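Local coordinates for putative enoyl-CoA hydratase (Streptomyces coelicolor A3, PDB 3G64), which probably acts as an enoyl-CoA hydratase, adding water across the double bond of an enoyl-CoA thioester, at residues 3-7 with 58-62; 62-66 with 213-217; 146-152 with 178-184. One frame throughout, in Å; residues are numbered along the deposited sequence.

Contacts 1 and 2 follow one another along the chain and share V62: the first lies on the surface where helix 43-58 ends, the second is buried where strand 64-69 begins, and their centres are 16 Å apart. Contact 3 lies beyond the chain's centre; along the chain it is nested in the loop that contact 2 closes. The centres of contacts 2 and 3 are 31 Å apart and their nearest atoms about 14 Å, so they do not touch within one chain. The three-chain assembly joins them, R215 of the helix in contact 2 forming a salt bridge with D183 of contact 3 in a neighbouring subunit. The L178 side chain in contact 3 is about 13 Å from a bound zinc ion.

Contact 1. Residues 3-7 with 58-62; sequences MSPFT and RRRAV
S4 and R59 are joined by a backbone hydrogen bond, S4 N to R59 O at 3.0 Å, where segment 3-7 lies against the Schellman motif that ends helix 43-58. R60, with its positive phi, is the residue that leaves the helical path. The S4 amide stands 51° out of the R59 carbonyl plane, not on a lone pair, and S4 CB rests 3.6 Å from R58 O. M3, a selenomethionine, lies side by side with R59 and points the same way. A bend at chi2 (99°) brings its methyl over one face of the R59 guanidinium, CE 3.5 Å from NE, while SE is 4.0 Å from A61 CA. A61 CB sits at the edge of the same guanidinium, in its plane. Farther out, R59 NH1 makes a salt bridge with E55 on the preceding helix, and R60 packs on L222 and A225 of helix 221-234. Replacing R59 with an alanine would probably leave the E55 carboxylate without this mate and the M3 methyl without its flat support. Beyond S4 the chain folds into an inverse gamma turn centred on F6, whose N makes a weak 3.5 Å hydrogen bond to S4 OG.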
HETATM    1  N   MSE A   3      14.745 -27.399  16.278  1.00 80.08           N
HETATM    2  CA  MSE A   3      15.987 -26.641  16.401  1.00 79.95           C
HETATM    3  C   MSE A   3      16.881 -26.861  15.167  1.00 79.93           C
HETATM    4  O   MSE A   3      16.774 -27.881  14.482  1.00 79.58           O
HETATM    5  CB  MSE A   3      16.726 -27.041  17.686  1.00 78.07           C
HETATM    6  CG  MSE A   3      17.710 -26.001  18.221  1.00 76.35           C
HETATM    7 SE   MSE A   3      16.976 -24.908  19.675  0.35 81.91          SE
HETATM    8  CE  MSE A   3      18.565 -23.877  20.090  1.00 74.12           C
ATOM      9  N   SER A   4      17.756 -25.898  14.881  1.00 77.07           N
ATOM     10  CA  SER A   4      18.657 -25.996  13.733  1.00 70.20           C
ATOM     11  C   SER A   4      20.007 -26.576  14.157  1.00 64.65           C
ATOM     12  O   SER A   4      20.581 -26.149  15.161  1.00 62.71           O
ATOM     13  CB  SER A   4      18.833 -24.622  13.074  1.00 70.53           C
ATOM     14  OG  SER A   4      19.662 -24.680  11.921  1.00 71.70           O
ATOM     15  N   PRO A   5      20.509 -27.570  13.400  1.00 61.33           N
ATOM     16  CA  PRO A   5      21.823 -28.185  13.633  1.00 59.76           C
ATOM     17  C   PRO A   5      22.990 -27.377  13.060  1.00 59.64           C
ATOM     18  O   PRO A   5      24.133 -27.830  13.186  1.00 67.73           O
ATOM     19  CB  PRO A   5      21.730 -29.485  12.840  1.00 58.06           C
ATOM     20  CG  PRO A   5      20.852 -29.137  11.693  1.00 56.78           C
ATOM     21  CD  PRO A   5      19.833 -28.156  12.227  1.00 58.67           C
ATOM     22  N   PHE A   6      22.732 -26.234  12.423  1.00 49.31           N
ATOM     23  CA  PHE A   6      23.814 -25.546  11.707  1.00 41.79           C
ATOM     24  C   PHE A   6      24.564 -24.542  12.590  1.00 40.07           C
ATOM     25  O   PHE A   6      24.487 -23.323  12.402  1.00 37.07           O
ATOM     26  CB  PHE A   6      23.310 -24.942  10.393  1.00 36.68           C
ATOM     27  CG  PHE A   6      22.613 -25.944   9.511  1.00 40.02           C
ATOM     28  CD1 PHE A   6      23.313 -27.023   8.980  1.00 39.60           C
ATOM     29  CD2 PHE A   6      21.250 -25.835   9.240  1.00 42.12           C
ATOM     30  CE1 PHE A   6      22.682 -27.961   8.177  1.00 38.80           C
ATOM     31  CE2 PHE A   6      20.606 -26.772   8.437  1.00 42.08           C
ATOM     32  CZ  PHE A   6      21.328 -27.835   7.897  1.00 40.46           C
ATOM     33  N   THR A   7      25.297 -25.088  13.555  1.00 39.21           N
ATOM     34  CA  THR A   7      26.102 -24.301  14.467  1.00 43.15           C
ATOM     35  C   THR A   7      27.550 -24.655  14.222  1.00 41.94           C
ATOM     36  O   THR A   7      27.854 -25.695  13.632  1.00 40.73           O
ATOM     37  CB  THR A   7      25.776 -24.655  15.927  1.00 47.14           C
ATOM     38  OG1 THR A   7      26.151 -26.024  16.171  1.00 42.70           O
ATOM     39  CG2 THR A   7      24.299 -24.496  16.172  1.00 47.83           C
ATOM     40  N   ARG A  58      19.479 -17.974  13.716  1.00 36.28           N
ATOM     41  CA  ARG A  58      20.389 -18.986  13.208  1.00 40.48           C
ATOM     42  C   ARG A  58      20.118 -20.354  13.822  1.00 47.62           C
ATOM     43  O   ARG A  58      20.363 -21.374  13.189  1.00 53.39           O
ATOM     44  CB  ARG A  58      21.859 -18.557  13.376  1.00 37.73           C
ATOM     45  CG  ARG A  58      22.465 -18.872  14.730  1.00 40.81           C
ATOM     46  CD  ARG A  58      23.815 -18.167  14.871  1.00 42.67           C
ATOM     47  NE  ARG A  58      24.438 -18.444  16.163  1.00 44.99           N
ATOM     48  CZ  ARG A  58      25.066 -17.526  16.893  1.00 51.22           C
ATOM     49  NH1 ARG A  58      25.144 -16.265  16.465  1.00 51.85           N
ATOM     50  NH2 ARG A  58      25.594 -17.858  18.066  1.00 55.15           N
ATOM     51  N   ARG A  59      19.593 -20.382  15.041  1.00 45.49           N
ATOM     52  CA  ARG A  59      19.294 -21.654  15.691  1.00 51.31           C
ATOM     53  C   ARG A  59      17.834 -22.082  15.488  1.00 48.74           C
ATOM     54  O   ARG A  59      17.439 -23.131  15.968  1.00 46.25           O
ATOM     55  CB  ARG A  59      19.626 -21.615  17.191  1.00 57.43           C
ATOM     56  CG  ARG A  59      21.064 -21.231  17.523  1.00 64.77           C
ATOM     57  CD  ARG A  59      21.291 -21.178  19.031  1.00 75.17           C
ATOM     58  NE  ARG A  59      20.073 -20.785  19.738  1.00 86.97           N
ATOM     59  CZ  ARG A  59      20.012 -20.457  21.028  1.00 93.28           C
ATOM     60  NH1 ARG A  59      21.112 -20.463  21.771  1.00 96.83           N
ATOM     61  NH2 ARG A  59      18.849 -20.117  21.578  1.00 92.26           N
ATOM     62  N   ARG A  60      17.057 -21.280  14.757  1.00 50.43           N
ATOM     63  CA  ARG A  60      15.624 -21.522  14.570  1.00 56.07           C
ATOM     64  C   ARG A  60      15.035 -22.020  15.896  1.00 57.22           C
ATOM     65  O   ARG A  60      14.389 -23.076  15.992  1.00 51.76           O
ATOM     66  CB  ARG A  60      15.350 -22.473  13.397  1.00 63.27           C
ATOM     67  CG  ARG A  60      13.930 -22.336  12.844  1.00 68.84           C
ATOM     68  CD  ARG A  60      13.626 -23.297  11.709  1.00 71.52           C
ATOM     69  NE  ARG A  60      13.992 -22.723  10.421  1.00 76.36           N
ATOM     70  CZ  ARG A  60      13.174 -22.006   9.647  1.00 81.64           C
ATOM     71  NH1 ARG A  60      11.928 -21.762  10.027  1.00 81.71           N
ATOM     72  NH2 ARG A  60      13.605 -21.530   8.483  1.00 84.46           N
ATOM     73  N   ALA A  61      15.272 -21.202  16.916  1.00 55.46           N
ATOM     74  CA  ALA A  61      15.163 -21.606  18.299  1.00 55.43           C
ATOM     75  C   ALA A  61      13.705 -21.659  18.776  1.00 52.71           C
ATOM     76  O   ALA A  61      13.282 -22.607  19.435  1.00 56.19           O
ATOM     77  CB  ALA A  61      15.993 -20.633  19.158  1.00 51.90           C
ATOM     78  N   VAL A  62      12.948 -20.639  18.393  1.00 41.85           N
ATOM     79  CA  VAL A  62      11.613 -20.435  18.881  1.00 36.28           C
ATOM     80  C   VAL A  62      10.646 -20.426  17.708  1.00 30.63           C
ATOM     81  O   VAL A  62      11.063 -20.354  16.548  1.00 29.66           O
ATOM     82  CB  VAL A  62      11.536 -19.122  19.689  1.00 39.43           C
ATOM     83  CG1 VAL A  62      12.663 -19.086  20.729  1.00 39.75           C
ATOM     84  CG2 VAL A  62      11.631 -17.911  18.775  1.00 32.97           C
TER

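Contact 2. Residues 62-66 with 213-217; sequences VRALV and ARRLA
A buried helix-on-sheet contact sets R63 and A64 against A217 and A213, where the last turn of helix 205-217 packs against the start of strand 64-69. The polar part is at the helix end: R63 NE donates to A217 O at 2.8 Å, nearly straight (166°), in the carbonyl plane and on a lone pair. R63 NH2 adds a weak second bond to this oxygen. A bend at chi3 (-57°) turns the guanidinium so that its edge meets the carbonyl, and a positive charge here would probably suit the negative end of the helix. The crotonase-like fold lays this helix across its mixed sheet: A213 touches V27 and I117 on the strands flanking 64-69, and its CB meets V66 CG2 at 3.6 Å and A64 CB at 4.1 Å. The alanines A64 and A213 meet with CA atoms 5.6 Å apart, a closeness their small side chains permit. R63 NH2 also lies 4.1 Å from R214 NH1, a pair of like charges; R214 donates to the backbone oxygens of T24 and D25, and D25 OD1 gives R63 NH2 a long, weak ion pair. Water 1 lies 2.8 Å from R63 O, with L216 O a longer, weak partner.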
ATOM      1  N   VAL A  62      12.948 -20.639  18.393  1.00 41.85           N
ATOM      2  CA  VAL A  62      11.613 -20.435  18.881  1.00 36.28           C
ATOM      3  C   VAL A  62      10.646 -20.426  17.708  1.00 30.63           C
ATOM      4  O   VAL A  62      11.063 -20.354  16.548  1.00 29.66           O
ATOM      5  CB  VAL A  62      11.536 -19.122  19.689  1.00 39.43           C
ATOM      6  CG1 VAL A  62      12.663 -19.086  20.729  1.00 39.75           C
ATOM      7  CG2 VAL A  62      11.631 -17.911  18.775  1.00 32.97           C
ATOM      8  N   ARG A  63       9.360 -20.516  18.021  1.00 26.89           N
ATOM      9  CA  ARG A  63       8.313 -20.533  17.019  1.00 29.89           C
ATOM     10  C   ARG A  63       7.471 -19.277  17.098  1.00 28.99           C
ATOM     11  O   ARG A  63       6.587 -19.085  16.281  1.00 31.41           O
ATOM     12  CB  ARG A  63       7.429 -21.795  17.173  1.00 33.85           C
ATOM     13  CG  ARG A  63       8.206 -23.109  17.058  1.00 34.25           C
ATOM     14  CD  ARG A  63       7.327 -24.386  17.021  1.00 36.25           C
ATOM     15  NE  ARG A  63       6.432 -24.572  18.170  1.00 38.69           N
ATOM     16  CZ  ARG A  63       6.792 -25.032  19.372  1.00 39.86           C
ATOM     17  NH1 ARG A  63       8.050 -25.354  19.634  1.00 38.30           N
ATOM     18  NH2 ARG A  63       5.878 -25.161  20.327  1.00 39.42           N
ATOM     19  N   ALA A  64       7.750 -18.420  18.079  1.00 26.53           N
ATOM     20  CA  ALA A  64       7.074 -17.125  18.202  1.00 24.56           C
ATOM     21  C   ALA A  64       7.829 -16.270  19.196  1.00 28.49           C
ATOM     22  O   ALA A  64       8.458 -16.777  20.135  1.00 28.20           O
ATOM     23  CB  ALA A  64       5.622 -17.285  18.674  1.00 24.61           C
ATOM     24  N   LEU A  65       7.747 -14.961  19.013  1.00 28.33           N
ATOM     25  CA  LEU A  65       8.390 -14.053  19.946  1.00 24.94           C
ATOM     26  C   LEU A  65       7.460 -12.895  20.286  1.00 23.82           C
ATOM     27  O   LEU A  65       6.855 -12.258  19.400  1.00 25.92           O
ATOM     28  CB  LEU A  65       9.741 -13.567  19.372  1.00 24.03           C
ATOM     29  CG  LEU A  65      10.562 -12.615  20.264  1.00 26.94           C
ATOM     30  CD1 LEU A  65      12.049 -12.724  19.939  1.00 27.89           C
ATOM     31  CD2 LEU A  65      10.091 -11.184  20.119  1.00 25.39           C
ATOM     32  N   VAL A  66       7.336 -12.644  21.580  1.00 25.30           N
ATOM     33  CA  VAL A  66       6.591 -11.503  22.098  1.00 24.68           C
ATOM     34  C   VAL A  66       7.576 -10.439  22.542  1.00 27.69           C
ATOM     35  O   VAL A  66       8.541 -10.720  23.274  1.00 29.31           O
ATOM     36  CB  VAL A  66       5.710 -11.892  23.298  1.00 28.13           C
ATOM     37  CG1 VAL A  66       5.007 -10.654  23.877  1.00 27.50           C
ATOM     38  CG2 VAL A  66       4.691 -12.967  22.898  1.00 24.61           C
ATOM     39  N   ALA A 213       0.737 -15.761  20.817  1.00 29.58           N
ATOM     40  CA  ALA A 213       2.037 -16.412  20.583  1.00 30.66           C
ATOM     41  C   ALA A 213       1.905 -17.924  20.640  1.00 29.12           C
ATOM     42  O   ALA A 213       2.451 -18.651  19.818  1.00 26.29           O
ATOM     43  CB  ALA A 213       3.061 -15.949  21.605  1.00 29.31           C
ATOM     44  N   ARG A 214       1.184 -18.386  21.662  1.00 28.11           N
ATOM     45  CA  ARG A 214       0.964 -19.805  21.870  1.00 26.60           C
ATOM     46  C   ARG A 214       0.109 -20.409  20.736  1.00 29.61           C
ATOM     47  O   ARG A 214       0.363 -21.515  20.286  1.00 29.57           O
ATOM     48  CB  ARG A 214       0.286 -20.024  23.246  1.00 31.11           C
ATOM     49  CG  ARG A 214       0.051 -21.491  23.589  1.00 39.77           C
ATOM     50  CD  ARG A 214       1.318 -22.320  23.406  1.00 41.91           C
ATOM     51  NE  ARG A 214       2.336 -21.903  24.357  1.00 45.29           N
ATOM     52  CZ  ARG A 214       3.628 -22.200  24.263  1.00 44.29           C
ATOM     53  NH1 ARG A 214       4.078 -22.924  23.244  1.00 40.47           N
ATOM     54  NH2 ARG A 214       4.473 -21.757  25.189  1.00 45.26           N
ATOM     55  N   ARG A 215      -0.911 -19.681  20.295  1.00 30.54           N
ATOM     56  CA  ARG A 215      -1.699 -20.098  19.146  1.00 31.38           C
ATOM     57  C   ARG A 215      -0.807 -20.330  17.925  1.00 37.45           C
ATOM     58  O   ARG A 215      -0.917 -21.361  17.252  1.00 37.73           O
ATOM     59  CB  ARG A 215      -2.784 -19.067  18.820  1.00 32.55           C
ATOM     60  CG  ARG A 215      -3.563 -19.430  17.563  1.00 37.87           C
ATOM     61  CD  ARG A 215      -4.697 -18.478  17.236  1.00 39.14           C
ATOM     62  NE  ARG A 215      -5.382 -18.953  16.041  1.00 42.78           N
ATOM     63  CZ  ARG A 215      -6.271 -18.263  15.330  1.00 42.96           C
ATOM     64  NH1 ARG A 215      -6.609 -17.033  15.670  1.00 35.45           N
ATOM     65  NH2 ARG A 215      -6.820 -18.815  14.256  1.00 46.61           N
ATOM     66  N   LEU A 216       0.082 -19.375  17.646  1.00 35.19           N
ATOM     67  CA  LEU A 216       1.011 -19.492  16.519  1.00 32.68           C
ATOM     68  C   LEU A 216       2.001 -20.630  16.746  1.00 31.02           C
ATOM     69  O   LEU A 216       2.270 -21.398  15.830  1.00 31.13           O
ATOM     70  CB  LEU A 216       1.764 -18.167  16.286  1.00 31.29           C
ATOM     71  CG  LEU A 216       0.906 -17.053  15.683  1.00 31.39           C
ATOM     72  CD1 LEU A 216       1.505 -15.678  15.985  1.00 30.99           C
ATOM     73  CD2 LEU A 216       0.763 -17.252  14.187  1.00 31.27           C
ATOM     74  N   ALA A 217       2.514 -20.753  17.974  1.00 27.52           N
ATOM     75  CA  ALA A 217       3.515 -21.784  18.276  1.00 29.53           C
ATOM     76  C   ALA A 217       2.925 -23.206  18.262  1.00 35.61           C
ATOM     77  O   ALA A 217       3.654 -24.184  18.143  1.00 37.73           O
ATOM     78  CB  ALA A 217       4.187 -21.514  19.614  1.00 27.99           C
TER
HETATM   79  O   HOH W   1       5.212 -20.380  14.263  1.00 29.00           O

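Contact 3. Residues 146-152 with 178-184; sequences FAFLFTR and LLMLGDT
Running in opposite directions, the backbones of 146-152 and 178-184 come closest at L149 and G182, CA to CA 4.1 Å. G182, where the chain leaves helix 172-181 with positive phi (68°), has no side chain to hold L149 off, and its CA-H points to F148 O at 3.5 Å. Two waters fill in the polar bonding: water 2 accepts from F148 N and donates to L178 O and D183 O, while water 3 accepts from T151 N and donates to F148 O and L179 O. T151 OG1 lies 2.9 Å from M180 O, in the last turn of helix 172-181. R152 reaches over G182 through a chain bent at chi2 (-98°). Its NH2 forms a salt bridge with D183 OD1 at 2.7 Å, the guanidinium and carboxylate planes 55° apart, and a hydrogen bond to G182 O at 3.0 Å; L181 O sits over one guanidinium face. D183 OD1 is shared with R215 of a neighbouring subunit, so the same carboxylate oxygen ties the turn into the assembly. The F148 side chain makes apolar contacts: its CB meets L179 CD2 at 3.5 Å, and its CE2 meets L178 CD2 at 4.1 Å. Around this core, F148 also packs on A129 and L133 of helix 127-134 and, with L178 and L179, on L166 of helix 162-170, while strand 145-147 bonds through F146 to V185 and through A147 to A124 in the small three-stranded sheet.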
ATOM      1  N   PHE A 146       0.695   5.694  19.851  1.00 21.22           N
ATOM      2  CA  PHE A 146       1.835   5.768  18.931  1.00 19.80           C
ATOM      3  C   PHE A 146       2.226   7.208  18.657  1.00 24.21           C
ATOM      4  O   PHE A 146       1.361   8.090  18.496  1.00 26.98           O
ATOM      5  CB  PHE A 146       1.486   5.174  17.563  1.00 22.64           C
ATOM      6  CG  PHE A 146       1.176   3.720  17.565  1.00 26.92           C
ATOM      7  CD1 PHE A 146       2.164   2.784  17.274  1.00 27.65           C
ATOM      8  CD2 PHE A 146      -0.143   3.280  17.772  1.00 27.10           C
ATOM      9  CE1 PHE A 146       1.855   1.397  17.209  1.00 27.48           C
ATOM     10  CE2 PHE A 146      -0.462   1.902  17.719  1.00 26.68           C
ATOM     11  CZ  PHE A 146       0.545   0.966  17.453  1.00 26.76           C
ATOM     12  N   ALA A 147       3.523   7.455  18.579  1.00 19.30           N
ATOM     13  CA  ALA A 147       3.976   8.748  18.110  1.00 20.47           C
ATOM     14  C   ALA A 147       5.275   8.588  17.327  1.00 23.32           C
ATOM     15  O   ALA A 147       6.274   8.116  17.853  1.00 21.11           O
ATOM     16  CB  ALA A 147       4.155   9.732  19.305  1.00 16.45           C
ATOM     17  N   PHE A 148       5.246   8.949  16.050  1.00 22.69           N
ATOM     18  CA  PHE A 148       6.455   8.838  15.212  1.00 25.38           C
ATOM     19  C   PHE A 148       7.129  10.176  15.224  1.00 24.65           C
ATOM     20  O   PHE A 148       7.030  10.926  14.260  1.00 29.57           O
ATOM     21  CB  PHE A 148       6.061   8.405  13.791  1.00 22.52           C
ATOM     22  CG  PHE A 148       5.496   7.008  13.738  1.00 23.60           C
ATOM     23  CD1 PHE A 148       6.338   5.911  13.566  1.00 22.19           C
ATOM     24  CD2 PHE A 148       4.146   6.788  13.915  1.00 20.66           C
ATOM     25  CE1 PHE A 148       5.820   4.609  13.530  1.00 20.25           C
ATOM     26  CE2 PHE A 148       3.621   5.480  13.881  1.00 22.31           C
ATOM     27  CZ  PHE A 148       4.473   4.395  13.685  1.00 19.90           C
ATOM     28  N   LEU A 149       7.773  10.492  16.346  1.00 22.91           N
ATOM     29  CA  LEU A 149       8.131  11.864  16.657  1.00 29.36           C
ATOM     30  C   LEU A 149       9.598  12.270  16.344  1.00 25.15           C
ATOM     31  O   LEU A 149      10.137  13.199  16.926  1.00 22.06           O
ATOM     32  CB  LEU A 149       7.733  12.180  18.103  1.00 29.58           C
ATOM     33  CG  LEU A 149       8.123  11.124  19.122  1.00 30.59           C
ATOM     34  CD1 LEU A 149       9.656  10.870  19.039  1.00 27.61           C
ATOM     35  CD2 LEU A 149       7.678  11.560  20.528  1.00 27.90           C
ATOM     36  N   PHE A 150      10.234  11.586  15.396  1.00 19.41           N
ATOM     37  CA  PHE A 150      11.599  11.971  15.000  1.00 20.28           C
ATOM     38  C   PHE A 150      11.787  13.434  14.615  1.00 21.41           C
ATOM     39  O   PHE A 150      12.798  14.061  14.986  1.00 21.28           O
ATOM     40  CB  PHE A 150      12.048  11.047  13.851  1.00 21.37           C
ATOM     41  CG  PHE A 150      11.881   9.601  14.201  1.00 24.86           C
ATOM     42  CD1 PHE A 150      12.726   9.017  15.133  1.00 26.29           C
ATOM     43  CD2 PHE A 150      10.827   8.868  13.689  1.00 27.24           C
ATOM     44  CE1 PHE A 150      12.555   7.692  15.513  1.00 29.30           C
ATOM     45  CE2 PHE A 150      10.653   7.535  14.050  1.00 28.64           C
ATOM     46  CZ  PHE A 150      11.535   6.945  14.958  1.00 26.17           C
ATOM     47  N   THR A 151      10.851  13.997  13.856  1.00 20.16           N
ATOM     48  CA  THR A 151      11.052  15.379  13.440  1.00 20.45           C
ATOM     49  C   THR A 151      11.043  16.322  14.657  1.00 23.13           C
ATOM     50  O   THR A 151      11.578  17.432  14.592  1.00 21.60           O
ATOM     51  CB  THR A 151      10.025  15.850  12.407  1.00 19.76           C
ATOM     52  OG1 THR A 151       8.724  15.792  12.974  1.00 21.38           O
ATOM     53  CG2 THR A 151      10.079  15.007  11.115  1.00 17.16           C
ATOM     54  N   ARG A 152      10.441  15.890  15.772  1.00 20.94           N
ATOM     55  CA  ARG A 152      10.454  16.743  16.977  1.00 20.55           C
ATOM     56  C   ARG A 152      11.826  16.852  17.631  1.00 21.98           C
ATOM     57  O   ARG A 152      12.018  17.712  18.513  1.00 18.75           O
ATOM     58  CB  ARG A 152       9.515  16.221  18.065  1.00 24.12           C
ATOM     59  CG  ARG A 152       8.193  15.850  17.549  1.00 29.72           C
ATOM     60  CD  ARG A 152       7.238  16.901  17.744  1.00 29.27           C
ATOM     61  NE  ARG A 152       5.895  16.347  17.592  1.00 32.70           N
ATOM     62  CZ  ARG A 152       4.788  16.980  17.951  1.00 41.24           C
ATOM     63  NH1 ARG A 152       4.870  18.164  18.534  1.00 49.06           N
ATOM     64  NH2 ARG A 152       3.611  16.439  17.724  1.00 41.17           N
ATOM     65  N   LEU A 178       1.634  11.257   9.810  1.00 18.27           N
ATOM     66  CA  LEU A 178       2.144  10.729  11.067  1.00 20.01           C
ATOM     67  C   LEU A 178       3.636  11.051  11.228  1.00 23.39           C
ATOM     68  O   LEU A 178       4.094  11.466  12.293  1.00 24.79           O
ATOM     69  CB  LEU A 178       1.946   9.210  11.087  1.00 16.49           C
ATOM     70  CG  LEU A 178       0.701   8.714  11.834  1.00 24.16           C
ATOM     71  CD1 LEU A 178      -0.524   9.402  11.289  1.00 17.96           C
ATOM     72  CD2 LEU A 178       0.607   7.175  11.672  1.00 17.88           C
ATOM     73  N   LEU A 179       4.392  10.823  10.161  1.00 17.71           N
ATOM     74  CA  LEU A 179       5.845  10.984  10.220  1.00 20.96           C
ATOM     75  C   LEU A 179       6.265  12.433  10.167  1.00 21.79           C
ATOM     76  O   LEU A 179       7.248  12.821  10.773  1.00 22.12           O
ATOM     77  CB  LEU A 179       6.524  10.231   9.074  1.00 22.96           C
ATOM     78  CG  LEU A 179       6.452   8.702   9.190  1.00 24.58           C
ATOM     79  CD1 LEU A 179       7.094   8.058   7.959  1.00 24.06           C
ATOM     80  CD2 LEU A 179       7.153   8.270  10.451  1.00 27.45           C
HETATM   81  N   MSE A 180       5.555  13.268   9.437  1.00 20.49           N
HETATM   82  CA  MSE A 180       6.061  14.627   9.423  1.00 18.26           C
HETATM   83  C   MSE A 180       5.701  15.472  10.649  1.00 23.64           C
HETATM   84  O   MSE A 180       6.506  16.279  11.107  1.00 24.50           O
HETATM   85  CB  MSE A 180       5.659  15.352   8.174  1.00 25.31           C
HETATM   86  CG  MSE A 180       6.895  16.073   7.706  1.00 43.84           C
HETATM   87 SE   MSE A 180       6.536  17.228   6.279  0.75 51.22          SE
HETATM   88  CE  MSE A 180       6.093  15.851   5.013  1.00 17.64           C
ATOM     89  N   LEU A 181       4.494  15.307  11.163  1.00 22.21           N
ATOM     90  CA  LEU A 181       4.070  16.144  12.297  1.00 24.31           C
ATOM     91  C   LEU A 181       4.380  15.504  13.646  1.00 27.01           C
ATOM     92  O   LEU A 181       4.484  16.199  14.649  1.00 25.54           O
ATOM     93  CB  LEU A 181       2.561  16.426  12.210  1.00 24.74           C
ATOM     94  CG  LEU A 181       2.099  17.228  10.972  1.00 30.82           C
ATOM     95  CD1 LEU A 181       0.550  17.338  10.875  1.00 33.85           C
ATOM     96  CD2 LEU A 181       2.734  18.591  11.011  1.00 29.00           C
ATOM     97  N   GLY A 182       4.461  14.171  13.679  1.00 23.13           N
ATOM     98  CA  GLY A 182       4.779  13.482  14.913  1.00 23.60           C
ATOM     99  C   GLY A 182       3.694  13.577  15.991  1.00 25.93           C
ATOM    100  O   GLY A 182       4.005  13.492  17.174  1.00 29.11           O
ATOM    101  N   ASP A 183       2.435  13.757  15.595  1.00 22.25           N
ATOM    102  CA  ASP A 183       1.332  13.818  16.562  1.00 25.76           C
ATOM    103  C   ASP A 183       0.935  12.434  17.073  1.00 26.57           C
ATOM    104  O   ASP A 183       1.085  11.414  16.390  1.00 24.27           O
ATOM    105  CB  ASP A 183       0.104  14.519  15.957  1.00 29.13           C
ATOM    106  CG  ASP A 183       0.279  16.043  15.853  1.00 38.58           C
ATOM    107  OD1 ASP A 183       1.144  16.602  16.565  1.00 37.20           O
ATOM    108  OD2 ASP A 183      -0.447  16.689  15.057  1.00 38.12           O
ATOM    109  N   THR A 184       0.412  12.401  18.286  1.00 29.15           N
ATOM    110  CA  THR A 184      -0.037  11.154  18.894  1.00 26.90           C
ATOM    111  C   THR A 184      -1.214  10.514  18.155  1.00 26.29           C
ATOM    112  O   THR A 184      -2.148  11.186  17.725  1.00 27.27           O
ATOM    113  CB  THR A 184      -0.381  11.378  20.400  1.00 33.58           C
ATOM    114  OG1 THR A 184       0.823  11.732  21.066  1.00 36.54           O
ATOM    115  CG2 THR A 184      -0.934  10.104  21.050  1.00 28.73           C
TER
HETATM  116  O   HOH W   2       3.109  10.261  14.812  1.00 19.51           O
HETATM  117  O   HOH W   3       8.764  12.151  12.731  1.00 33.76           O